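Local coordinates for protein nidogen-1 (Mus musculus, PDB 1GL4) that links components of basement membranes, binding laminin, collagen IV and perlecan, the last through the G2 domain that makes up most of this chain, at residues 103-108 against 138-143. Residues are numbered along the deposited sequence; the frame is centred on the assembly and turned at random.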
loop_
_atom_site.group_PDB
_atom_site.type_symbol
_atom_site.label_atom_id
_atom_site.label_comp_id
_atom_site.label_asym_id
_atom_site.label_seq_id
_atom_site.Cartn_x
_atom_site.Cartn_y
_atom_site.Cartn_z
ATOM N N LEU A 103 5.068 14.151 2.052
ATOM C CA LEU A 103 3.638 13.874 2.207
ATOM C C LEU A 103 2.837 13.650 0.925
ATOM O O LEU A 103 1.948 12.800 0.888
ATOM C CB LEU A 103 2.969 14.978 3.037
ATOM C CG LEU A 103 3.202 14.890 4.553
ATOM C CD1 LEU A 103 2.609 16.106 5.248
ATOM C CD2 LEU A 103 2.571 13.606 5.090
ATOM N N PRO A 104 3.128 14.407 -0.144
ATOM C CA PRO A 104 2.364 14.206 -1.381
ATOM C C PRO A 104 2.699 12.909 -2.122
ATOM O O PRO A 104 1.952 12.486 -3.002
ATOM C CB PRO A 104 2.735 15.429 -2.229
ATOM C CG PRO A 104 3.193 16.448 -1.218
ATOM C CD PRO A 104 3.970 15.609 -0.240
ATOM N N LEU A 105 3.809 12.278 -1.755
ATOM C CA LEU A 105 4.271 11.068 -2.438
ATOM C C LEU A 105 3.650 9.733 -2.032
ATOM O O LEU A 105 4.358 8.737 -1.856
ATOM C CB LEU A 105 5.794 10.977 -2.316
ATOM C CG LEU A 105 6.538 12.271 -2.673
ATOM C CD1 LEU A 105 8.031 12.095 -2.432
ATOM C CD2 LEU A 105 6.266 12.634 -4.120
ATOM N N ALA A 106 2.328 9.703 -1.917
ATOM C CA ALA A 106 1.618 8.486 -1.553
ATOM C C ALA A 106 1.966 7.293 -2.457
ATOM O O ALA A 106 1.931 6.147 -2.008
ATOM C CB ALA A 106 0.117 8.738 -1.580
ATOM N N PRO A 107 2.277 7.541 -3.748
ATOM C CA PRO A 107 2.623 6.438 -4.654
ATOM C C PRO A 107 3.815 5.591 -4.198
ATOM O O PRO A 107 4.071 4.521 -4.756
ATOM C CB PRO A 107 2.883 7.151 -5.978
ATOM C CG PRO A 107 1.895 8.273 -5.933
ATOM C CD PRO A 107 2.069 8.786 -4.513
ATOM N N ILE A 108 4.556 6.070 -3.202
ATOM C CA ILE A 108 5.676 5.297 -2.678
ATOM C C ILE A 108 5.067 4.017 -2.104
ATOM O O ILE A 108 5.603 2.925 -2.283
ATOM C CB ILE A 108 6.435 6.064 -1.564
ATOM C CG1 ILE A 108 7.324 7.142 -2.188
ATOM C CG2 ILE A 108 7.282 5.101 -0.738
ATOM C CD1 ILE A 108 8.031 8.018 -1.158
ATOM N N ALA A 138 10.357 4.741 -11.326
ATOM C CA ALA A 138 9.393 5.836 -11.370
ATOM C C ALA A 138 10.038 7.217 -11.270
ATOM O O ALA A 138 11.124 7.379 -10.707
ATOM C CB ALA A 138 8.360 5.667 -10.258
ATOM N N GLU A 139 9.357 8.212 -11.832
ATOM C CA GLU A 139 9.831 9.588 -11.790
ATOM C C GLU A 139 8.638 10.494 -11.536
ATOM O O GLU A 139 7.529 10.209 -11.995
ATOM C CB GLU A 139 10.478 9.997 -13.115
ATOM C CG GLU A 139 11.788 9.307 -13.430
ATOM C CD GLU A 139 12.448 9.883 -14.669
ATOM O OE1 GLU A 139 13.515 9.374 -15.067
ATOM O OE2 GLU A 139 11.901 10.850 -15.242
ATOM N N VAL A 140 8.861 11.575 -10.799
ATOM C CA VAL A 140 7.795 12.525 -10.530
ATOM C C VAL A 140 8.299 13.949 -10.731
ATOM O O VAL A 140 9.344 14.337 -10.203
ATOM C CB VAL A 140 7.224 12.364 -9.095
ATOM C CG1 VAL A 140 8.305 12.611 -8.061
ATOM C CG2 VAL A 140 6.064 13.321 -8.889
ATOM N N THR A 141 7.563 14.714 -11.528
ATOM C CA THR A 141 7.904 16.103 -11.793
ATOM C C THR A 141 6.829 16.962 -11.146
ATOM O O THR A 141 5.638 16.715 -11.347
ATOM C CB THR A 141 7.908 16.417 -13.308
ATOM O OG1 THR A 141 8.872 15.594 -13.976
ATOM C CG2 THR A 141 8.273 17.879 -13.540
ATOM N N PHE A 142 7.245 17.941 -10.346
ATOM C CA PHE A 142 6.300 18.856 -9.705
ATOM C C PHE A 142 6.271 20.073 -10.628
ATOM O O PHE A 142 7.258 20.808 -10.735
ATOM C CB PHE A 142 6.783 19.260 -8.305
ATOM C CG PHE A 142 6.836 18.118 -7.321
ATOM C CD1 PHE A 142 7.839 17.154 -7.399
ATOM C CD2 PHE A 142 5.882 18.011 -6.309
ATOM C CE1 PHE A 142 7.895 16.096 -6.480
ATOM C CE2 PHE A 142 5.931 16.955 -5.386
ATOM C CZ PHE A 142 6.944 15.997 -5.477
ATOM N N LEU A 143 5.147 20.275 -11.304
ATOM C CA LEU A 143 5.018 21.375 -12.253
ATOM C C LEU A 143 5.301 22.751 -11.655
ATOM O O LEU A 143 4.701 23.146 -10.659
ATOM C CB LEU A 143 3.623 21.353 -12.891
ATOM C CG LEU A 143 3.157 20.004 -13.460
ATOM C CD1 LEU A 143 1.934 20.236 -14.344
ATOM C CD2 LEU A 143 4.271 19.347 -14.263
#
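Leu105 and Phe142 both set CG opposite their own carbonyl carbon, with chi1 at -49° and -65°, and this directs the leucine tip and the phenyl ring to each other. The two side chains run at roughly a right angle. One methyl of Leu105 does the touching: CD2 lies 3.7 Å from CZ of Phe142 and comes at the ring obliquely. CD2 of Leu105 is also 4.4 Å from CG1 of Val140, a looser neighbour two places back on the strand. Val140 and Phe142 both point inward. Glu139 and Thr141, which alternate with them, turn to the other side, where Arg228 makes a salt bridge with Glu139 and a hydrogen bond with Thr141 OG1. The strand 133-142 belongs to the wall of the nidogen G2 beta-barrel, between strands 149-156 and 221-232. The segment 103-108 leads into helix 107-115, which runs through the barrel interior, so the contact joins the inside of the wall to the turn that leads into this helix. Leu105 is the centre of an inverse gamma turn. The closing bond from Ala106 N to Pro104 O is weak, at 3.0 Å. Another 3.0 Å bond, from Ile108 N to Leu105 O, ties the leucine to the first part of the helix. No hydrogen bond crosses between the segments, and the contact is wholly apolar and small, burying 109 Å² in all. Trp227, Leu149 and Tyr269 also touch Leu105, while Tyr207 lies against both Pro104 and Phe142. The hydroxyl of Tyr225 bonds to Pro104 O, and Arg136 reaches Pro107 O through NH1.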